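Local coordinates for resiniferatoxin-binding, phosphotriesterase-related protein (Rhodobacter sphaeroides 2.4.1, PDB 3K2G), which probably acts as a metal-dependent hydrolase of the phosphotriesterase family, carrying two zinc ions in a TIM-barrel active site, at residues L327-L330 / R331-G334. Residues are numbered along the deposited sequence; the frame is centred on the assembly and turned at random.
Sequences LPRL and RRHG
R332 folds back over the preceding turn of its own helix and lays its guanidinium against R329. Its CB starts 3.4 Å from R329 O, and CG then passes P328 O at 3.3 Å. With CG beside the backbone N (chi1 -66°) and the chain bent at chi3, the side chain doubles back toward R329, back along the helix, instead of running outward. NE comes only loosely near R329 CA, whereas CZ settles 3.5 Å from that atom, so that R329 CA sits under one guanidinium face, toward its rim. NH1 reaches the same CA and the R329 N; R332 NH2 touches R329 CB and lies 3.3 Å from R329 CG. That nitrogen also stands over one face of the R329 guanidinium, the two planes being 81° apart, and R332 NH2 and R329 NH1, two donors of like charge, are separated by 3.4 Å. The R329 charge is answered by a salt bridge from NH1 to D281, while its NH2 bonds to Q276 of the second subunit, whose F269 packs on R332.

This stretch covers the last turn of helix 321-332 and the residues that follow it, on the outside of the TIM barrel and away from the two zinc ions. G334, the first residue to leave helical angles, has positive phi and closes the turn as a Schellman motif, its N bonded to R331 O. Just before it, R332 N donates to P328 O and R331 N to L327 O. R329 O accepts two bonds from H333, each 3.0 Å long: backbone N and ring ND1 approach from opposite faces of the carbonyl plane. The ND1 bond is the straighter, at 158°, and R329 O lies at the ring's edge, near its plane; this probably restricts rotation of the imidazole, which packs against A284 and L288 of helix 280-292.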
loop_
_atom_site.group_PDB
_atom_site.type_symbol
_atom_site.label_atom_id
_atom_site.label_comp_id
_atom_site.label_asym_id
_atom_site.label_seq_id
_atom_site.Cartn_x
_atom_site.Cartn_y
_atom_site.Cartn_z
ATOM N N LEU B 327 -8.942 19.823 -14.938
ATOM C CA LEU B 327 -9.899 20.210 -13.902
ATOM C C LEU B 327 -11.039 19.184 -13.865
ATOM O O LEU B 327 -11.397 18.685 -12.799
ATOM C CB LEU B 327 -10.414 21.639 -14.142
ATOM C CG LEU B 327 -9.315 22.722 -14.136
ATOM C CD1 LEU B 327 -9.947 24.110 -14.183
ATOM C CD2 LEU B 327 -8.439 22.596 -12.894
ATOM N N PRO B 328 -11.613 18.840 -15.032
ATOM C CA PRO B 328 -12.697 17.850 -15.047
ATOM C C PRO B 328 -12.237 16.502 -14.453
ATOM O O PRO B 328 -13.020 15.800 -13.814
ATOM C CB PRO B 328 -13.044 17.747 -16.530
ATOM C CG PRO B 328 -12.766 19.140 -17.030
ATOM C CD PRO B 328 -11.456 19.470 -16.357
ATOM N N ARG B 329 -10.970 16.150 -14.664
ATOM C CA ARG B 329 -10.415 14.903 -14.129
ATOM C C ARG B 329 -10.369 14.990 -12.598
ATOM O O ARG B 329 -10.701 14.031 -11.905
ATOM C CB ARG B 329 -9.002 14.666 -14.679
ATOM C CG ARG B 329 -8.343 13.359 -14.236
ATOM C CD ARG B 329 -6.901 13.268 -14.738
ATOM N NE ARG B 329 -6.821 13.184 -16.197
ATOM C CZ ARG B 329 -7.067 12.082 -16.904
ATOM N NH1 ARG B 329 -7.407 10.952 -16.295
ATOM N NH2 ARG B 329 -6.977 12.107 -18.230
ATOM N N LEU B 330 -9.954 16.147 -12.081
ATOM C CA LEU B 330 -9.888 16.361 -10.641
ATOM C C LEU B 330 -11.291 16.263 -10.057
ATOM O O LEU B 330 -11.468 15.853 -8.914
ATOM C CB LEU B 330 -9.308 17.742 -10.318
ATOM C CG LEU B 330 -7.802 17.939 -10.479
ATOM C CD1 LEU B 330 -7.441 19.379 -10.125
ATOM C CD2 LEU B 330 -7.064 16.965 -9.582
ATOM N N ARG B 331 -12.286 16.649 -10.846
ATOM C CA ARG B 331 -13.658 16.580 -10.380
ATOM C C ARG B 331 -14.062 15.105 -10.315
ATOM O O ARG B 331 -14.681 14.670 -9.342
ATOM C CB ARG B 331 -14.574 17.355 -11.324
ATOM C CG ARG B 331 -15.894 17.757 -10.700
ATOM C CD ARG B 331 -16.737 18.554 -11.680
ATOM N NE ARG B 331 -17.974 19.034 -11.074
ATOM C CZ ARG B 331 -18.053 20.049 -10.217
ATOM N NH1 ARG B 331 -16.961 20.712 -9.854
ATOM N NH2 ARG B 331 -19.232 20.404 -9.722
ATOM N N ARG B 332 -13.692 14.333 -11.336
ATOM C CA ARG B 332 -14.015 12.905 -11.358
ATOM C C ARG B 332 -13.389 12.226 -10.141
ATOM O O ARG B 332 -13.899 11.219 -9.650
ATOM C CB ARG B 332 -13.496 12.237 -12.643
ATOM C CG ARG B 332 -14.175 12.702 -13.935
ATOM C CD ARG B 332 -13.915 11.730 -15.094
ATOM N NE ARG B 332 -12.501 11.621 -15.454
ATOM C CZ ARG B 332 -11.850 12.492 -16.223
ATOM N NH1 ARG B 332 -12.485 13.544 -16.720
ATOM N NH2 ARG B 332 -10.562 12.311 -16.495
ATOM N N HIS B 333 -12.281 12.781 -9.660
ATOM C CA HIS B 333 -11.592 12.230 -8.502
ATOM C C HIS B 333 -12.185 12.667 -7.162
ATOM O O HIS B 333 -11.819 12.124 -6.123
ATOM C CB HIS B 333 -10.103 12.592 -8.528
ATOM C CG HIS B 333 -9.269 11.664 -9.356
ATOM N ND1 HIS B 333 -9.286 11.675 -10.734
ATOM C CD2 HIS B 333 -8.400 10.690 -8.998
ATOM C CE1 HIS B 333 -8.461 10.750 -11.189
ATOM N NE2 HIS B 333 -7.911 10.138 -10.156
ATOM N N GLY B 334 -13.075 13.651 -7.174
ATOM C CA GLY B 334 -13.680 14.075 -5.923
ATOM C C GLY B 334 -13.616 15.545 -5.542
ATOM O O GLY B 334 -14.238 15.944 -4.557
#